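Local coordinates for vacuolar protein sorting 29 (Cryptosporidium parvum, PDB 2A22) that probably acts in retromer-type vesicular protein transport and has a calcineurin-like phosphoesterase fold, at residues Cys142-Gly148 / Lys161-Pro166; Cys61-Cys66 / Ile83-Asp89. All blocks are in the same frame, centred on the assembly; numbering follows the deposited sequence.

Contact 1: residues Cys142-Gly148 / Lys161-Pro166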
ATOM      1  N   CYS A 142       3.303  13.510   8.247  1.00 27.43           N
ATOM      2  CA  CYS A 142       3.246  13.259   6.808  1.00 24.49           C
ATOM      3  C   CYS A 142       2.065  13.987   6.148  1.00 22.92           C
ATOM      4  O   CYS A 142       1.128  14.396   6.830  1.00 22.64           O
ATOM      5  CB  CYS A 142       3.254  11.744   6.522  1.00 23.61           C
ATOM      6  SG  CYS A 142       1.900  10.867   7.279  1.00 23.05           S
ATOM      7  N   ASP A 143       2.148  14.194   4.834  1.00 20.84           N
ATOM      8  CA  ASP A 143       1.040  14.746   4.048  1.00 18.35           C
ATOM      9  C   ASP A 143       0.048  13.677   3.620  1.00 18.80           C
ATOM     10  O   ASP A 143      -1.124  13.956   3.440  1.00 18.54           O
ATOM     11  CB  ASP A 143       1.575  15.437   2.796  1.00 19.57           C
ATOM     12  CG  ASP A 143       2.600  16.474   3.125  1.00 22.96           C
ATOM     13  OD1 ASP A 143       2.267  17.386   3.895  1.00 29.62           O
ATOM     14  OD2 ASP A 143       3.744  16.367   2.651  1.00 23.63           O
ATOM     15  N   ILE A 144       0.537  12.456   3.419  1.00 20.47           N
ATOM     16  CA  ILE A 144      -0.300  11.334   2.992  1.00 18.60           C
ATOM     17  C   ILE A 144       0.065  10.148   3.869  1.00 18.92           C
ATOM     18  O   ILE A 144       1.254   9.833   4.066  1.00 21.52           O
ATOM     19  CB  ILE A 144      -0.090  10.968   1.485  1.00 19.29           C
ATOM     20  CG1 ILE A 144      -0.342  12.182   0.565  1.00 17.30           C
ATOM     21  CG2 ILE A 144      -0.971   9.751   1.087  1.00 16.05           C
ATOM     22  CD1 ILE A 144       0.108  11.993  -0.916  1.00 16.95           C
ATOM     23  N   LEU A 145      -0.948   9.513   4.429  1.00 18.43           N
ATOM     24  CA  LEU A 145      -0.718   8.317   5.236  1.00 17.43           C
ATOM     25  C   LEU A 145      -1.296   7.061   4.571  1.00 18.18           C
ATOM     26  O   LEU A 145      -2.498   6.995   4.261  1.00 14.28           O
ATOM     27  CB  LEU A 145      -1.303   8.492   6.636  1.00 16.66           C
ATOM     28  CG  LEU A 145      -1.176   7.299   7.587  1.00 16.69           C
ATOM     29  CD1 LEU A 145       0.312   7.021   7.977  1.00 11.48           C
ATOM     30  CD2 LEU A 145      -2.011   7.518   8.852  1.00 15.14           C
ATOM     31  N   VAL A 146      -0.434   6.054   4.400  1.00 18.74           N
ATOM     32  CA  VAL A 146      -0.831   4.775   3.799  1.00 17.31           C
ATOM     33  C   VAL A 146      -0.778   3.622   4.825  1.00 18.73           C
ATOM     34  O   VAL A 146       0.289   3.282   5.361  1.00 17.94           O
ATOM     35  CB  VAL A 146       0.067   4.453   2.587  1.00 18.55           C
ATOM     36  CG1 VAL A 146      -0.462   3.197   1.824  1.00 14.19           C
ATOM     37  CG2 VAL A 146       0.156   5.685   1.648  1.00 15.13           C
ATOM     38  N   THR A 147      -1.931   3.024   5.089  1.00 18.05           N
ATOM     39  CA  THR A 147      -2.017   1.914   6.039  1.00 17.48           C
ATOM     40  C   THR A 147      -2.849   0.776   5.425  1.00 19.61           C
ATOM     41  O   THR A 147      -3.580   0.988   4.441  1.00 18.11           O
ATOM     42  CB  THR A 147      -2.669   2.365   7.368  1.00 18.92           C
ATOM     43  OG1 THR A 147      -4.038   2.719   7.123  1.00 14.69           O
ATOM     44  CG2 THR A 147      -1.931   3.585   7.959  1.00 14.92           C
ATOM     45  N   GLY A 148      -2.734  -0.427   5.993  1.00 19.73           N
ATOM     46  CA  GLY A 148      -3.512  -1.577   5.526  1.00 18.43           C
ATOM     47  C   GLY A 148      -4.259  -2.258   6.658  1.00 20.24           C
ATOM     48  O   GLY A 148      -5.081  -1.639   7.360  1.00 19.60           O
ATOM     49  N   LYS A 161      -4.982  16.522   4.668  1.00 23.64           N
ATOM     50  CA  LYS A 161      -4.138  15.314   4.646  1.00 24.07           C
ATOM     51  C   LYS A 161      -4.905  14.174   3.977  1.00 23.38           C
ATOM     52  O   LYS A 161      -6.140  14.133   4.030  1.00 22.55           O
ATOM     53  CB  LYS A 161      -3.702  14.934   6.075  1.00 24.55           C
ATOM     54  CG  LYS A 161      -3.014  16.107   6.839  1.00 27.93           C
ATOM     55  CD  LYS A 161      -1.570  16.296   6.366  1.00 32.32           C
ATOM     56  CE  LYS A 161      -1.053  17.719   6.555  1.00 36.64           C
ATOM     57  NZ  LYS A 161      -1.645  18.297   7.778  1.00 39.39           N
ATOM     58  N   LEU A 162      -4.177  13.255   3.345  1.00 22.37           N
ATOM     59  CA  LEU A 162      -4.810  12.196   2.580  1.00 21.35           C
ATOM     60  C   LEU A 162      -4.541  10.829   3.220  1.00 21.32           C
ATOM     61  O   LEU A 162      -3.390  10.517   3.549  1.00 22.81           O
ATOM     62  CB  LEU A 162      -4.335  12.263   1.133  1.00 21.32           C
ATOM     63  CG  LEU A 162      -4.955  11.369   0.055  1.00 25.13           C
ATOM     64  CD1 LEU A 162      -6.464  11.645  -0.139  1.00 23.87           C
ATOM     65  CD2 LEU A 162      -4.205  11.542  -1.262  1.00 22.12           C
ATOM     66  N   PHE A 163      -5.609  10.051   3.433  1.00 19.65           N
ATOM     67  CA  PHE A 163      -5.550   8.727   4.097  1.00 17.69           C
ATOM     68  C   PHE A 163      -5.976   7.620   3.146  1.00 17.17           C
ATOM     69  O   PHE A 163      -7.119   7.611   2.666  1.00 19.25           O
ATOM     70  CB  PHE A 163      -6.433   8.712   5.347  1.00 19.41           C
ATOM     71  CG  PHE A 163      -6.043   9.747   6.358  1.00 22.68           C
ATOM     72  CD1 PHE A 163      -5.145   9.437   7.383  1.00 26.20           C
ATOM     73  CD2 PHE A 163      -6.515  11.050   6.251  1.00 22.59           C
ATOM     74  CE1 PHE A 163      -4.739  10.417   8.312  1.00 26.78           C
ATOM     75  CE2 PHE A 163      -6.118  12.033   7.171  1.00 28.59           C
ATOM     76  CZ  PHE A 163      -5.224  11.709   8.200  1.00 23.61           C
ATOM     77  N   LEU A 164      -5.043   6.721   2.834  1.00 16.20           N
ATOM     78  CA  LEU A 164      -5.268   5.682   1.820  1.00 13.78           C
ATOM     79  C   LEU A 164      -5.078   4.298   2.440  1.00 15.53           C
ATOM     80  O   LEU A 164      -4.191   4.106   3.289  1.00 15.02           O
ATOM     81  CB  LEU A 164      -4.290   5.876   0.656  1.00 14.44           C
ATOM     82  CG  LEU A 164      -4.217   7.322   0.086  1.00 15.89           C
ATOM     83  CD1 LEU A 164      -3.122   7.483  -0.912  1.00  9.87           C
ATOM     84  CD2 LEU A 164      -5.541   7.693  -0.573  1.00  8.68           C
ATOM     85  N   ASN A 165      -5.910   3.351   2.021  1.00 11.49           N
ATOM     86  CA  ASN A 165      -5.735   1.940   2.375  1.00 15.53           C
ATOM     87  C   ASN A 165      -5.987   1.201   1.086  1.00 14.05           C
ATOM     88  O   ASN A 165      -7.090   1.268   0.571  1.00 16.68           O
ATOM     89  CB  ASN A 165      -6.733   1.502   3.470  1.00 14.78           C
ATOM     90  CG  ASN A 165      -6.571   0.040   3.908  1.00 16.59           C
ATOM     91  OD1 ASN A 165      -6.167  -0.831   3.125  1.00 19.19           O
ATOM     92  ND2 ASN A 165      -6.930  -0.238   5.178  1.00 14.75           N
ATOM     93  N   PRO A 166      -4.943   0.563   0.532  1.00 12.74           N
ATOM     94  CA  PRO A 166      -5.036  -0.067  -0.768  1.00 14.25           C
ATOM     95  C   PRO A 166      -5.807  -1.384  -0.742  1.00 16.49           C
ATOM     96  O   PRO A 166      -6.045  -1.963  -1.803  1.00 16.55           O
ATOM     97  CB  PRO A 166      -3.566  -0.291  -1.139  1.00 14.58           C
ATOM     98  CG  PRO A 166      -2.899  -0.520   0.135  1.00 14.24           C
ATOM     99  CD  PRO A 166      -3.580   0.437   1.090  1.00 12.51           C
TER
HETATM  100  O   HOH W   1      -4.988   5.120   5.955  1.00 32.42           O

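Contact 2: residues Cys61-Cys66 / Ile83-Asp89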
ATOM      1  N   CYS A  61       4.509  -0.643   0.345  1.00 17.68           N
ATOM      2  CA  CYS A  61       3.790  -1.868   0.665  1.00 15.34           C
ATOM      3  C   CYS A  61       3.414  -1.898   2.129  1.00 16.03           C
ATOM      4  O   CYS A  61       4.279  -1.751   2.991  1.00 17.44           O
ATOM      5  CB  CYS A  61       4.637  -3.087   0.308  1.00 18.78           C
ATOM      6  SG  CYS A  61       3.844  -4.638   0.798  1.00 17.77           S
ATOM      7  N   THR A  62       2.121  -2.106   2.399  1.00 16.81           N
ATOM      8  CA  THR A  62       1.565  -1.996   3.755  1.00 18.08           C
ATOM      9  C   THR A  62       1.838  -3.222   4.659  1.00 18.71           C
ATOM     10  O   THR A  62       1.440  -3.229   5.827  1.00 18.29           O
ATOM     11  CB  THR A  62       0.068  -1.714   3.699  1.00 17.17           C
ATOM     12  OG1 THR A  62      -0.575  -2.697   2.848  1.00 19.09           O
ATOM     13  CG2 THR A  62      -0.163  -0.261   3.155  1.00 12.30           C
ATOM     14  N   GLY A  63       2.521  -4.225   4.122  1.00 15.43           N
ATOM     15  CA  GLY A  63       2.862  -5.407   4.889  1.00 17.33           C
ATOM     16  C   GLY A  63       1.934  -6.583   4.637  1.00 17.64           C
ATOM     17  O   GLY A  63       1.107  -6.562   3.707  1.00 16.63           O
ATOM     18  N   ASN A  64       2.075  -7.613   5.468  1.00 15.64           N
ATOM     19  CA  ASN A  64       1.427  -8.904   5.204  1.00 16.53           C
ATOM     20  C   ASN A  64       1.601  -9.419   3.772  1.00 15.89           C
ATOM     21  O   ASN A  64       0.651  -9.917   3.142  1.00 16.68           O
ATOM     22  CB  ASN A  64      -0.033  -8.898   5.660  1.00 14.92           C
ATOM     23  CG  ASN A  64      -0.154  -9.066   7.151  1.00 16.11           C
ATOM     24  OD1 ASN A  64       0.835  -9.364   7.824  1.00 18.79           O
ATOM     25  ND2 ASN A  64      -1.352  -8.868   7.685  1.00 21.13           N
ATOM     26  N   VAL A  65       2.817  -9.243   3.257  1.00 15.18           N
ATOM     27  CA  VAL A  65       3.264  -9.929   2.041  1.00 16.85           C
ATOM     28  C   VAL A  65       3.338 -11.442   2.310  1.00 18.67           C
ATOM     29  O   VAL A  65       2.885 -12.234   1.486  1.00 17.95           O
ATOM     30  CB  VAL A  65       4.642  -9.410   1.596  1.00 16.82           C
ATOM     31  CG1 VAL A  65       5.136 -10.175   0.381  1.00 17.49           C
ATOM     32  CG2 VAL A  65       4.575  -7.896   1.314  1.00 15.84           C
ATOM     33  N   CYS A  66       3.917 -11.803   3.474  1.00 17.97           N
ATOM     34  CA  CYS A  66       3.952 -13.175   4.037  1.00 17.02           C
ATOM     35  C   CYS A  66       4.812 -14.199   3.297  1.00 17.31           C
ATOM     36  O   CYS A  66       5.259 -15.178   3.892  1.00 18.55           O
ATOM     37  CB  CYS A  66       2.531 -13.730   4.234  1.00 18.67           C
ATOM     38  SG  CYS A  66       1.481 -12.744   5.329  1.00 17.13           S
ATOM     39  N   ILE A  83       8.719  -1.763   2.263  1.00 14.85           N
ATOM     40  CA  ILE A  83       7.826  -2.764   2.828  1.00 15.76           C
ATOM     41  C   ILE A  83       7.883  -2.666   4.321  1.00 17.45           C
ATOM     42  O   ILE A  83       8.974  -2.663   4.934  1.00 20.59           O
ATOM     43  CB  ILE A  83       8.229  -4.191   2.391  1.00 16.10           C
ATOM     44  CG1 ILE A  83       8.154  -4.314   0.850  1.00 18.86           C
ATOM     45  CG2 ILE A  83       7.368  -5.250   3.103  1.00 15.66           C
ATOM     46  CD1 ILE A  83       8.849  -5.583   0.236  1.00 18.72           C
ATOM     47  N   VAL A  84       6.713  -2.553   4.934  1.00 17.89           N
ATOM     48  CA  VAL A  84       6.663  -2.550   6.384  1.00 16.10           C
ATOM     49  C   VAL A  84       6.155  -3.907   6.892  1.00 17.77           C
ATOM     50  O   VAL A  84       5.498  -4.654   6.166  1.00 14.70           O
ATOM     51  CB  VAL A  84       5.838  -1.370   6.946  1.00 15.39           C
ATOM     52  CG1 VAL A  84       6.544  -0.057   6.602  1.00 15.05           C
ATOM     53  CG2 VAL A  84       4.369  -1.409   6.431  1.00 11.68           C
ATOM     54  N   SER A  85       6.490  -4.211   8.131  1.00 18.55           N
ATOM     55  CA  SER A  85       6.050  -5.432   8.794  1.00 22.64           C
ATOM     56  C   SER A  85       4.553  -5.434   9.153  1.00 20.24           C
ATOM     57  O   SER A  85       4.050  -4.496   9.785  1.00 23.43           O
ATOM     58  CB  SER A  85       6.869  -5.611  10.079  1.00 22.56           C
ATOM     59  OG  SER A  85       6.723  -6.941  10.520  1.00 35.40           O
ATOM     60  N   GLY A  86       3.848  -6.487   8.765  1.00 20.45           N
ATOM     61  CA  GLY A  86       2.475  -6.701   9.216  1.00 19.14           C
ATOM     62  C   GLY A  86       2.367  -7.751  10.306  1.00 21.64           C
ATOM     63  O   GLY A  86       3.361  -8.322  10.704  1.00 22.93           O
ATOM     64  N   ASP A  87       1.154  -8.015  10.782  1.00 24.39           N
ATOM     65  CA  ASP A  87       0.931  -8.949  11.899  1.00 27.85           C
ATOM     66  C   ASP A  87       1.080 -10.438  11.529  1.00 27.80           C
ATOM     67  O   ASP A  87       1.188 -11.265  12.400  1.00 25.37           O
ATOM     68  CB  ASP A  87      -0.444  -8.715  12.551  1.00 28.16           C
ATOM     69  CG  ASP A  87      -1.601  -8.922  11.592  1.00 32.26           C
ATOM     70  OD1 ASP A  87      -1.566  -8.443  10.443  1.00 40.99           O
ATOM     71  OD2 ASP A  87      -2.586  -9.561  11.984  1.00 41.72           O
ATOM     72  N   LEU A  88       1.071 -10.764  10.240  1.00 28.35           N
ATOM     73  CA  LEU A  88       1.176 -12.155   9.803  1.00 28.52           C
ATOM     74  C   LEU A  88       2.504 -12.447   9.120  1.00 27.33           C
ATOM     75  O   LEU A  88       2.694 -13.527   8.548  1.00 28.55           O
ATOM     76  CB  LEU A  88       0.019 -12.504   8.859  1.00 29.04           C
ATOM     77  CG  LEU A  88      -1.395 -12.599   9.455  1.00 33.45           C
ATOM     78  CD1 LEU A  88      -2.413 -12.941   8.359  1.00 32.92           C
ATOM     79  CD2 LEU A  88      -1.476 -13.637  10.606  1.00 36.19           C
ATOM     80  N   ASP A  89       3.419 -11.485   9.177  1.00 27.05           N
ATOM     81  CA  ASP A  89       4.699 -11.627   8.516  1.00 26.25           C
ATOM     82  C   ASP A  89       5.604 -12.408   9.455  1.00 28.96           C
ATOM     83  O   ASP A  89       6.093 -11.887  10.441  1.00 32.09           O
ATOM     84  CB  ASP A  89       5.277 -10.252   8.132  1.00 25.62           C
ATOM     85  CG  ASP A  89       4.610  -9.645   6.882  1.00 23.32           C
ATOM     86  OD1 ASP A  89       4.303 -10.392   5.930  1.00 21.57           O
ATOM     87  OD2 ASP A  89       4.427  -8.408   6.825  1.00 21.98           O
TER
HETATM   88  O   HOH W   2       5.512  -7.652   4.575  1.00 25.33           O
HETATM   89  O   HOH W   3       5.080 -15.012   6.728  1.00 16.68           O

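Contact 1: residues Cys142-Gly148 / Lys161-Pro166
Strand 144-147 and strand 161-165 run side by side and parallel, their axes 4.8 Å apart at 15°, and are stitched by four backbone hydrogen bonds that alternate in direction, from Leu-162 N to Asp-143 O at one end to Thr-147 N with Leu-164 O at the other. The shortest joins Leu-145 N to Leu-162 O at 2.8 Å. On one face Ile-144 lies alongside Leu-162, while its CG2 meets Leu-164 CD1 at 3.7 Å; Met-185 and Met-187 of strand 183-190 cover this branched layer. On the other, Leu-145 extends with CG anti to its backbone N (chi1 178°), bringing CD2 to the edge of the Phe-163 ring, 4.0 Å from CD1, beneath helix 130-140. Charged residues suit the partly exposed end: Lys-161 lays its aliphatic CD 3.3 Å from Cys-142 O, and Asp-143 OD2 accepts from Lys-115 N of the neighbouring strand. One water bridges Thr-147 OG1 and Leu-164 O. Asn-165 OD1 accepts from Gly-167 N, which steadies the amide while its ND2 lies 3.2 Å from Gly-148 O. In this alpha-beta-beta-alpha sandwich, strand 144-147 runs on through Gly-148 into His-149, the likely counterpart of the metallophosphoesterase GHxH motif, here Gly-His-Thr-His.

Contact 2: residues Cys61-Cys66 / Ile83-Asp89
The carboxylate of Asp-89 takes Asn-64 N and Gly-86 N at the same oxygen, OD2, both from one face of its plane: Asn-64 on the syn side, 33° out of plane, and Gly-86 on the anti side. Its other oxygen, OD1, is met nearly along the C-O axis by Cys-66 N at 2.9 Å. The two cross-loop bonds are bent at hydrogen; the one from Gly-86, within the turn, is straighter. These loops probably correspond to motifs of the calcineurin-like phosphoesterase fold, Gly-63 and Asn-64 standing in the GD place and Gly-86 to Asp-89 in the GNHD place. Aspartate suits position 89 because its two oxygens tie a type I turn, Gly-86 to Asp-89, to N-H groups of the facing loop.

Asn-64 serves as both donor and acceptor. With CG anti to the carbonyl carbon (chi1 -78°), its amide reaches the turn: OD1 accepts from Leu-88 N at 2.8 Å, and ND2 donates to the syn side of Asp-87 OD1, tilted from the carboxylate plane, besides a weak bond to Asp-33 OD1. Asp-87 OD1 also has weak bonds to His-120 and His-149, a cluster consistent with the superfamily's metal site, although no metal is modelled here. Glycines fit where the loops press together: Gly-63 has positive phi and its CA lies 3.0 Å from Val-84 O, while a CB on Gly-86 would point into Asn-64 OD1. Cys-61 CB packs against Ile-83 CG1, beside the bond from Val-84 N to Cys-61 O. A water donates to Asp-89 OD2 at 2.6 Å.

Contact 2 comes first along the chain and closes before contact 1 opens; their centres are about 16 Å apart, within one calcineurin-like phosphoesterase domain. They belong to different sheets of the sandwich. Contact 2 gathers the loops that follow strands 58-61 and 81-83 of the six-stranded sheet, whereas contact 1 pairs strands 144-147 and 161-165 inside the five-stranded one. Thr-62 joins them: its methyl CG2 packs 3.7 Å from Val-146 CG1 and also near Gly-148 and Pro-166, and its backbone O accepts from His-120 ND1. Strand ends of both sheets thus border the region that would probably correspond to the metal centre of catalytic relatives.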